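Local atomic coordinates of putative Acetyltransferase (Pyrococcus horikoshii, PDB entry 3DDD), a protein that binds coenzyme A and probably transfers acyl groups, as expected of a member of the GNAT acetyltransferase family. Residues P221-F232 against D247-F255; L187-R196 against E203-G211. All coordinates share one frame; numbering follows the deposited sequence. Where two conformers were deposited one is given.

Interaction 1. Residues P221-F232 against D247-F255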
loop_
_atom_site.group_PDB
_atom_site.type_symbol
_atom_site.label_atom_id
_atom_site.label_comp_id
_atom_site.label_asym_id
_atom_site.label_seq_id
_atom_site.Cartn_x
_atom_site.Cartn_y
_atom_site.Cartn_z
ATOM N N PRO A 221 19.588 1.642 13.054
ATOM C CA PRO A 221 19.975 0.840 11.904
ATOM C C PRO A 221 20.424 -0.562 12.246
ATOM O O PRO A 221 20.172 -1.476 11.458
ATOM C CB PRO A 221 21.128 1.635 11.296
ATOM C CG PRO A 221 20.841 3.066 11.714
ATOM C CD PRO A 221 20.330 2.919 13.113
ATOM N N ARG A 222 21.092 -0.757 13.386
ATOM C CA ARG A 222 21.544 -2.111 13.724
ATOM C C ARG A 222 20.383 -3.050 14.019
ATOM O O ARG A 222 20.434 -4.187 13.607
ATOM C CB ARG A 222 22.593 -2.169 14.837
ATOM C CG ARG A 222 22.228 -1.524 16.132
ATOM C CD ARG A 222 23.174 -2.002 17.273
ATOM N NE ARG A 222 22.659 -3.242 17.835
ATOM C CZ ARG A 222 21.685 -3.321 18.740
ATOM N NH1 ARG A 222 21.103 -2.227 19.237
ATOM N NH2 ARG A 222 21.290 -4.515 19.154
ATOM N N VAL A 223 19.347 -2.578 14.705
ATOM C CA VAL A 223 18.150 -3.384 14.919
ATOM C C VAL A 223 17.407 -3.650 13.598
ATOM O O VAL A 223 16.996 -4.798 13.340
ATOM C CB VAL A 223 17.244 -2.783 16.007
ATOM C CG1 VAL A 223 15.867 -3.381 15.957
ATOM C CG2 VAL A 223 17.889 -3.022 17.408
ATOM N N ALA A 224 17.266 -2.633 12.745
ATOM C CA ALA A 224 16.641 -2.835 11.404
ATOM C C ALA A 224 17.394 -3.907 10.632
ATOM O O ALA A 224 16.766 -4.771 9.995
ATOM C CB ALA A 224 16.591 -1.558 10.589
ATOM N N GLU A 225 18.729 -3.868 10.674
ATOM C CA GLU A 225 19.509 -4.894 9.977
ATOM C C GLU A 225 19.209 -6.303 10.495
ATOM O O GLU A 225 18.980 -7.194 9.693
ATOM C CB GLU A 225 21.003 -4.616 10.036
ATOM C CG GLU A 225 21.817 -5.628 9.247
ATOM C CD GLU A 225 23.300 -5.458 9.460
ATOM O OE1 GLU A 225 23.925 -4.681 8.711
ATOM O OE2 GLU A 225 23.836 -6.105 10.382
ATOM N N LYS A 226 19.225 -6.499 11.817
ATOM C CA LYS A 226 18.908 -7.809 12.430
ATOM C C LYS A 226 17.584 -8.321 11.879
ATOM O O LYS A 226 17.466 -9.482 11.492
ATOM C CB LYS A 226 18.718 -7.737 13.961
ATOM C CG LYS A 226 19.868 -7.251 14.772
ATOM C CD LYS A 226 19.520 -7.234 16.286
ATOM C CE LYS A 226 20.091 -8.436 17.024
ATOM N NZ LYS A 226 19.266 -8.786 18.208
ATOM N N ILE A 227 16.567 -7.460 11.888
ATOM C CA ILE A 227 15.242 -7.880 11.410
ATOM C C ILE A 227 15.328 -8.222 9.911
ATOM O O ILE A 227 14.864 -9.275 9.480
ATOM C CB ILE A 227 14.160 -6.838 11.704
ATOM C CG1 ILE A 227 14.002 -6.658 13.216
ATOM C CG2 ILE A 227 12.810 -7.227 11.045
ATOM C CD1 ILE A 227 13.295 -5.351 13.585
ATOM N N LEU A 228 15.975 -7.366 9.122
ATOM C CA LEU A 228 15.985 -7.600 7.691
ATOM C C LEU A 228 16.697 -8.908 7.333
ATOM O O LEU A 228 16.226 -9.637 6.465
ATOM C CB LEU A 228 16.538 -6.403 6.926
ATOM C CG LEU A 228 16.290 -6.416 5.423
ATOM C CD1 LEU A 228 14.849 -6.731 5.087
ATOM C CD2 LEU A 228 16.757 -5.100 4.802
ATOM N N LEU A 229 17.805 -9.212 8.005
ATOM C CA LEU A 229 18.524 -10.470 7.762
ATOM C C LEU A 229 17.644 -11.691 8.046
ATOM O O LEU A 229 17.655 -12.640 7.279
ATOM C CB LEU A 229 19.806 -10.567 8.612
ATOM C CG LEU A 229 20.986 -9.641 8.357
ATOM C CD1 LEU A 229 21.991 -9.830 9.516
ATOM C CD2 LEU A 229 21.667 -9.896 7.034
ATOM N N LYS A 230 16.928 -11.675 9.163
ATOM C CA LYS A 230 16.006 -12.756 9.530
ATOM C C LYS A 230 14.807 -12.856 8.559
ATOM O O LYS A 230 14.326 -13.949 8.251
ATOM C CB LYS A 230 15.518 -12.565 10.974
ATOM C CG LYS A 230 14.569 -13.647 11.527
ATOM C CD LYS A 230 15.174 -15.052 11.532
ATOM C CE LYS A 230 16.290 -15.188 12.551
ATOM N NZ LYS A 230 17.152 -16.423 12.409
ATOM N N ALA A 231 14.350 -11.712 8.079
ATOM C CA ALA A 231 13.264 -11.643 7.103
ATOM C C ALA A 231 13.700 -12.298 5.815
ATOM O O ALA A 231 12.930 -13.027 5.199
ATOM C CB ALA A 231 12.828 -10.177 6.866
ATOM N N PHE A 232 14.940 -12.062 5.410
ATOM C CA PHE A 232 15.459 -12.647 4.169
ATOM C C PHE A 232 15.496 -14.177 4.304
ATOM O O PHE A 232 15.177 -14.920 3.382
ATOM C CB PHE A 232 16.856 -12.088 3.852
ATOM C CG PHE A 232 17.357 -12.466 2.483
ATOM C CD1 PHE A 232 17.899 -13.729 2.249
ATOM C CD2 PHE A 232 17.271 -11.565 1.429
ATOM C CE1 PHE A 232 18.304 -14.104 0.965
ATOM C CE2 PHE A 232 17.709 -11.899 0.167
ATOM C CZ PHE A 232 18.223 -13.178 -0.078
ATOM N N ASP A 247 19.283 6.159 6.452
ATOM C CA ASP A 247 19.842 4.885 6.886
ATOM C C ASP A 247 19.277 3.674 6.162
ATOM O O ASP A 247 19.923 2.639 6.120
ATOM C CB ASP A 247 19.649 4.679 8.388
ATOM C CG ASP A 247 20.504 5.611 9.232
ATOM O OD1 ASP A 247 21.574 6.089 8.779
ATOM O OD2 ASP A 247 20.091 5.862 10.375
ATOM N N ALA A 248 18.070 3.791 5.617
ATOM C CA ALA A 248 17.418 2.665 4.948
ATOM C C ALA A 248 18.128 2.252 3.648
ATOM O O ALA A 248 18.311 1.079 3.414
ATOM C CB ALA A 248 15.892 2.954 4.697
ATOM N N LEU A 249 18.526 3.211 2.822
ATOM C CA LEU A 249 19.285 2.935 1.599
ATOM C C LEU A 249 20.629 2.286 1.868
ATOM O O LEU A 249 21.063 1.441 1.103
ATOM C CB LEU A 249 19.550 4.232 0.814
ATOM C CG LEU A 249 18.403 5.150 0.310
ATOM C CD1 LEU A 249 17.067 4.389 0.188
ATOM C CD2 LEU A 249 18.226 6.438 1.141
ATOM N N GLU A 250 21.301 2.712 2.940
ATOM C CA GLU A 250 22.592 2.127 3.327
ATOM C C GLU A 250 22.412 0.719 3.873
ATOM O O GLU A 250 23.229 -0.135 3.639
ATOM C CB GLU A 250 23.282 2.997 4.384
ATOM C CG GLU A 250 24.710 2.562 4.750
ATOM C CD GLU A 250 25.714 2.665 3.577
ATOM O OE1 GLU A 250 25.473 3.443 2.609
ATOM O OE2 GLU A 250 26.752 1.963 3.645
ATOM N N LEU A 251 21.331 0.512 4.618
ATOM C CA LEU A 251 21.006 -0.761 5.254
ATOM C C LEU A 251 20.911 -1.877 4.221
ATOM O O LEU A 251 21.458 -2.961 4.394
ATOM C CB LEU A 251 19.647 -0.632 5.996
ATOM C CG LEU A 251 19.083 -1.881 6.709
ATOM C CD1 LEU A 251 19.627 -2.008 8.119
ATOM C CD2 LEU A 251 17.541 -1.870 6.723
ATOM N N ILE A 252 20.199 -1.628 3.134
ATOM C CA ILE A 252 19.899 -2.708 2.186
ATOM C C ILE A 252 21.063 -3.054 1.259
ATOM O O ILE A 252 21.040 -4.097 0.610
ATOM C CB ILE A 252 18.610 -2.430 1.392
ATOM C CG1 ILE A 252 18.739 -1.165 0.531
ATOM C CG2 ILE A 252 17.442 -2.313 2.372
ATOM C CD1 ILE A 252 17.793 -1.153 -0.656
ATOM N N LYS A 253 22.095 -2.210 1.238
ATOM C CA LYS A 253 23.229 -2.413 0.351
ATOM C C LYS A 253 23.907 -3.754 0.522
ATOM O O LYS A 253 24.404 -4.301 -0.451
ATOM C CB LYS A 253 24.247 -1.276 0.506
ATOM C CG LYS A 253 23.776 0.035 -0.144
ATOM C CD LYS A 253 24.797 1.221 0.044
ATOM C CE LYS A 253 24.346 2.477 -0.744
ATOM N NZ LYS A 253 25.003 3.717 -0.247
ATOM N N ILE A 254 23.915 -4.308 1.727
ATOM C CA ILE A 254 24.573 -5.624 1.921
ATOM C C ILE A 254 23.836 -6.774 1.200
ATOM O O ILE A 254 24.365 -7.882 1.075
ATOM C CB ILE A 254 24.777 -5.986 3.428
ATOM C CG1 ILE A 254 23.449 -5.911 4.202
ATOM C CG2 ILE A 254 25.812 -5.065 4.035
ATOM C CD1 ILE A 254 23.534 -6.450 5.601
ATOM N N PHE A 255 22.619 -6.507 0.738
ATOM C CA PHE A 255 21.847 -7.485 -0.023
ATOM C C PHE A 255 22.071 -7.308 -1.535
ATOM O O PHE A 255 21.456 -7.980 -2.335
ATOM C CB PHE A 255 20.356 -7.349 0.312
ATOM C CG PHE A 255 20.014 -7.686 1.746
ATOM C CD1 PHE A 255 20.053 -6.724 2.735
ATOM C CD2 PHE A 255 19.597 -8.964 2.084
ATOM C CE1 PHE A 255 19.717 -7.034 4.050
ATOM C CE2 PHE A 255 19.264 -9.299 3.391
ATOM C CZ PHE A 255 19.330 -8.327 4.382
#
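Helix 221-232 and the helix that starts segment 247-255 run in broadly the same direction, their axes 10.3 Å apart and crossing at -44°, with Pro-221 beside Asp-247 and Glu-225 beside Leu-251. Both belong to the C-terminal GNAT domain, and the contact joins two of its helices through a single knob-into-hole. The knob is Leu-251, seated among Pro-221, Ala-224, Glu-225 and Leu-228. With CG anti to the backbone N (chi1 178°), its two methyls split the work: CD1 presses on the helix backbone, 3.3 Å from Glu-225 N, while CD2 meets Leu-228 CD2 at 3.8 Å. Tyr-280 of strand 279-281 also touches Leu-251, Pro-221 and Asp-247 at this end.

Farther along, Phe-255 takes over and sets its ring against Leu-228, Leu-229 and Phe-232. Leu-228 CD2 comes within 3.6 Å of Phe-255 CE1, and Leu-229 CD2 within 3.9 Å of Phe-255 CZ. At the outer side Ile-254 lies roughly perpendicular to Glu-225, its CD1 lying 3.6 Å from Glu-225 OE1; the other carboxylate oxygen, OE2, is held in a salt bridge by Lys-156. The two phenylalanine side chains run side by side but point opposite ways, their rings inclined by 34°, and Phe-232 CD2 stops 3.6 Å from Phe-255 CD2.

Interaction 2. Residues L187-R196 against E203-G211. With EDO (1,2-ethanediol), chain D.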
loop_
_atom_site.group_PDB
_atom_site.type_symbol
_atom_site.label_atom_id
_atom_site.label_comp_id
_atom_site.label_asym_id
_atom_site.label_seq_id
_atom_site.Cartn_x
_atom_site.Cartn_y
_atom_site.Cartn_z
ATOM N N LEU A 187 -2.039 -4.665 9.758
ATOM C CA LEU A 187 -1.096 -5.690 10.229
ATOM C C LEU A 187 -1.841 -6.970 10.621
ATOM O O LEU A 187 -1.491 -8.045 10.179
ATOM C CB LEU A 187 -0.252 -5.174 11.411
ATOM C CG LEU A 187 1.008 -4.397 11.009
ATOM C CD1 LEU A 187 0.655 -3.048 10.386
ATOM C CD2 LEU A 187 1.889 -4.223 12.217
ATOM N N GLU A 188 -2.886 -6.832 11.424
ATOM C CA GLU A 188 -3.705 -7.969 11.845
ATOM C C GLU A 188 -4.302 -8.797 10.697
ATOM O O GLU A 188 -4.358 -10.012 10.791
ATOM C CB GLU A 188 -4.862 -7.463 12.715
ATOM C CG GLU A 188 -4.521 -7.254 14.168
ATOM C CD GLU A 188 -5.544 -6.376 14.921
ATOM O OE1 GLU A 188 -6.525 -5.887 14.315
ATOM O OE2 GLU A 188 -5.363 -6.177 16.132
ATOM N N ALA A 189 -4.799 -8.117 9.667
ATOM C CA ALA A 189 -5.425 -8.769 8.507
ATOM C C ALA A 189 -4.419 -9.615 7.747
ATOM O O ALA A 189 -4.707 -10.745 7.369
ATOM C CB ALA A 189 -6.096 -7.703 7.564
ATOM N N TYR A 190 -3.220 -9.078 7.559
ATOM C CA TYR A 190 -2.109 -9.821 6.977
ATOM C C TYR A 190 -1.656 -11.020 7.808
ATOM O O TYR A 190 -1.337 -12.083 7.265
ATOM C CB TYR A 190 -0.917 -8.895 6.721
ATOM C CG TYR A 190 -1.041 -8.144 5.427
ATOM C CD1 TYR A 190 -0.669 -8.734 4.230
ATOM C CD2 TYR A 190 -1.549 -6.855 5.396
ATOM C CE1 TYR A 190 -0.795 -8.067 3.028
ATOM C CE2 TYR A 190 -1.680 -6.161 4.211
ATOM C CZ TYR A 190 -1.302 -6.769 3.022
ATOM O OH TYR A 190 -1.433 -6.084 1.847
HETATM N N MSE A 191 -1.613 -10.843 9.114
HETATM C CA MSE A 191 -1.264 -11.912 10.013
HETATM C C MSE A 191 -2.332 -13.001 10.019
HETATM O O MSE A 191 -1.992 -14.180 10.178
HETATM C CB MSE A 191 -0.979 -11.387 11.410
HETATM C CG MSE A 191 0.307 -10.613 11.510
HETATM SE SE MSE A 191 0.500 -9.589 13.168
HETATM C CE MSE A 191 0.658 -11.132 14.385
ATOM N N ARG A 192 -3.604 -12.665 9.803
ATOM C CA ARG A 192 -4.601 -13.757 9.607
ATOM C C ARG A 192 -4.283 -14.641 8.390
ATOM O O ARG A 192 -4.673 -15.819 8.367
ATOM C CB ARG A 192 -6.026 -13.231 9.534
ATOM C CG ARG A 192 -6.526 -12.687 10.901
ATOM C CD ARG A 192 -8.034 -12.454 10.915
ATOM N NE ARG A 192 -8.404 -11.300 10.099
ATOM C CZ ARG A 192 -8.331 -10.051 10.543
ATOM N NH1 ARG A 192 -7.904 -9.823 11.776
ATOM N NH2 ARG A 192 -8.656 -9.030 9.758
ATOM N N ARG A 193 -3.551 -14.100 7.403
ATOM C CA ARG A 193 -3.209 -14.855 6.205
ATOM C C ARG A 193 -1.806 -15.420 6.186
ATOM O O ARG A 193 -1.345 -15.848 5.146
ATOM C CB ARG A 193 -3.355 -14.000 4.967
ATOM C CG ARG A 193 -4.573 -13.203 4.942
ATOM C CD ARG A 193 -5.606 -13.756 4.040
ATOM N NE ARG A 193 -6.787 -12.917 4.179
ATOM C CZ ARG A 193 -7.883 -13.037 3.450
ATOM N NH1 ARG A 193 -7.953 -13.939 2.462
ATOM N NH2 ARG A 193 -8.901 -12.221 3.707
ATOM N N GLY A 194 -1.111 -15.367 7.304
ATOM C CA GLY A 194 0.142 -16.073 7.438
ATOM C C GLY A 194 1.356 -15.186 7.535
ATOM O O GLY A 194 2.460 -15.694 7.714
ATOM N N ALA A 195 1.155 -13.871 7.433
ATOM C CA ALA A 195 2.245 -12.914 7.546
ATOM C C ALA A 195 2.886 -13.076 8.910
ATOM O O ALA A 195 2.194 -13.343 9.879
ATOM C CB ALA A 195 1.738 -11.482 7.353
ATOM N N ARG A 196 4.211 -12.931 8.978
ATOM C CA ARG A 196 4.963 -13.204 10.191
ATOM C C ARG A 196 5.445 -11.906 10.787
ATOM O O ARG A 196 6.022 -11.103 10.075
ATOM C CB ARG A 196 6.178 -14.028 9.863
ATOM C CG ARG A 196 5.886 -15.396 9.172
ATOM C CD ARG A 196 7.210 -15.885 8.539
ATOM N NE ARG A 196 7.195 -17.233 7.973
ATOM C CZ ARG A 196 7.264 -18.339 8.688
ATOM N NH1 ARG A 196 7.324 -18.288 10.014
ATOM N NH2 ARG A 196 7.260 -19.500 8.066
ATOM N N GLU A 203 12.753 -2.815 20.200
ATOM C CA GLU A 203 13.239 -1.641 19.470
ATOM C C GLU A 203 12.931 -1.692 17.982
ATOM O O GLU A 203 13.288 -0.776 17.251
ATOM C CB GLU A 203 14.760 -1.517 19.616
ATOM C CG GLU A 203 15.313 -1.250 21.021
ATOM C CD GLU A 203 16.852 -1.247 21.020
ATOM O OE1 GLU A 203 17.455 -0.848 19.986
ATOM O OE2 GLU A 203 17.454 -1.643 22.044
ATOM N N GLY A 204 12.298 -2.763 17.509
ATOM C CA GLY A 204 11.957 -2.812 16.110
ATOM C C GLY A 204 11.143 -4.009 15.725
ATOM O O GLY A 204 11.100 -4.978 16.453
ATOM N N PHE A 205 10.470 -3.902 14.584
ATOM C CA PHE A 205 9.697 -5.000 14.028
ATOM C C PHE A 205 9.662 -4.931 12.505
ATOM O O PHE A 205 9.822 -3.855 11.905
ATOM C CB PHE A 205 8.254 -5.045 14.592
ATOM C CG PHE A 205 7.309 -4.074 13.937
ATOM C CD1 PHE A 205 6.577 -4.441 12.821
ATOM C CD2 PHE A 205 7.145 -2.786 14.450
ATOM C CE1 PHE A 205 5.730 -3.566 12.215
ATOM C CE2 PHE A 205 6.295 -1.885 13.850
ATOM C CZ PHE A 205 5.588 -2.261 12.725
ATOM N N GLY A 206 9.445 -6.096 11.906
ATOM C CA GLY A 206 9.148 -6.216 10.495
ATOM C C GLY A 206 8.050 -7.238 10.259
ATOM O O GLY A 206 7.934 -8.217 11.008
ATOM N N LEU A 207 7.226 -6.990 9.235
ATOM C CA LEU A 207 6.147 -7.906 8.880
ATOM C C LEU A 207 6.513 -8.560 7.563
ATOM O O LEU A 207 6.872 -7.879 6.643
ATOM C CB LEU A 207 4.829 -7.163 8.761
ATOM C CG LEU A 207 3.584 -8.018 8.500
ATOM C CD1 LEU A 207 3.213 -8.842 9.735
ATOM C CD2 LEU A 207 2.453 -7.067 8.096
ATOM N N VAL A 208 6.491 -9.883 7.506
ATOM C CA VAL A 208 6.899 -10.606 6.312
ATOM C C VAL A 208 5.683 -11.348 5.797
ATOM O O VAL A 208 5.109 -12.163 6.508
ATOM C CB VAL A 208 8.067 -11.594 6.604
ATOM C CG1 VAL A 208 8.465 -12.353 5.347
ATOM C CG2 VAL A 208 9.240 -10.851 7.136
ATOM N N TYR A 209 5.286 -11.032 4.567
ATOM C CA TYR A 209 4.165 -11.655 3.923
ATOM C C TYR A 209 4.588 -12.008 2.526
ATOM O O TYR A 209 4.966 -11.119 1.772
ATOM C CB TYR A 209 2.970 -10.678 3.869
ATOM C CG TYR A 209 1.780 -11.278 3.148
ATOM C CD1 TYR A 209 1.132 -12.421 3.647
ATOM C CD2 TYR A 209 1.317 -10.735 1.959
ATOM C CE1 TYR A 209 0.039 -12.964 2.989
ATOM C CE2 TYR A 209 0.250 -11.293 1.290
ATOM C CZ TYR A 209 -0.402 -12.387 1.817
ATOM O OH TYR A 209 -1.449 -12.926 1.099
ATOM N N ARG A 210 4.528 -13.296 2.175
ATOM C CA ARG A 210 5.044 -13.773 0.903
ATOM C C ARG A 210 6.522 -13.357 0.735
ATOM O O ARG A 210 7.364 -13.616 1.612
ATOM C CB ARG A 210 4.179 -13.258 -0.220
ATOM C CG ARG A 210 2.667 -13.554 -0.037
ATOM C CD ARG A 210 2.376 -15.033 0.031
ATOM N NE ARG A 210 0.945 -15.357 0.005
ATOM C CZ ARG A 210 0.235 -15.688 -1.076
ATOM N NH1 ARG A 210 0.783 -15.744 -2.290
ATOM N NH2 ARG A 210 -1.055 -15.971 -0.940
ATOM N N GLY A 211 6.880 -12.702 -0.347
ATOM C CA GLY A 211 8.305 -12.382 -0.510
ATOM C C GLY A 211 8.574 -10.945 -0.153
ATOM O O GLY A 211 9.474 -10.318 -0.715
HETATM C C1 EDO D . 4.373 -15.418 4.863
HETATM O O1 EDO D . 3.204 -15.243 4.079
HETATM C C2 EDO D . 5.298 -16.301 4.036
HETATM O O2 EDO D . 6.476 -16.552 4.802
#
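Tyr-190 turns the edge of its ring onto one face of Tyr-209, a T-shaped pair with planes at 73° and Tyr-190 CE1 3.6 Å from Tyr-209 CD2. This is the tight side of the contact, where helix 187-192 lies on strand 204-209. Next to the aromatic pair, Leu-207 is the central plug: CG stands anti to the backbone N (chi1 -175°), which directs CD1 to Met-191 CG and Ala-195 CB, each at 3.8 Å, and CD2 to Tyr-190 CB. Farther back along the strand Leu-187 CD2 meets Phe-205 CE1 from the opposite direction.

Arg-210 CG lies over the centre of the other face of Tyr-209, and Arg-193 O sits at its edge. An alanine in place of Tyr-209 is likely to leave the edge of Tyr-190 without its aromatic face and open a gap between Tyr-190 and Arg-210 CG.

The other side is polar and looser. The extended Arg-196 side chain gives its NH1 to a salt bridge with Glu-163 of strand 161-164, while its NE makes a weak hydrogen bond to O2 of an ethanediol, probably from the crystallisation liquor. O1 of that molecule accepts a nearly straight hydrogen bond from the backbone N of Arg-210, 3.0 Å long.

Between the two sides the chains pair directly: Arg-196 N reaches Val-208 O at 2.7 Å, and Val-208 N returns to Arg-196 O at 2.9 Å. Gly-194, at positive phi, ends the helix as C-prime of a Schellman motif, and the chain passes at once into an antiparallel hydrogen-bonded pair of a beta hairpin.

How the interactions relate
From the N terminus, interaction 2 comes first: helix 184-192 leads through its turn into strand 196-200, and after a three-residue turn the chain is back as strand 204-209, closing a short hairpin against the helix. Strand 212-218 follows, and helix 221-233 then opens interaction 1, which closes after strand 238-242 when segment 247-255 returns to that helix. The two contacts therefore lie in series, neither enclosing the other, with centres about 17 Å apart. They do touch: Ile-227 of the 221-232 helix packs its CD1 3.3 Å from Gly-204 C. Strand 204-209 thus lies between helices 184-192 and 221-233, joining both contacts within the C-terminal GNAT domain.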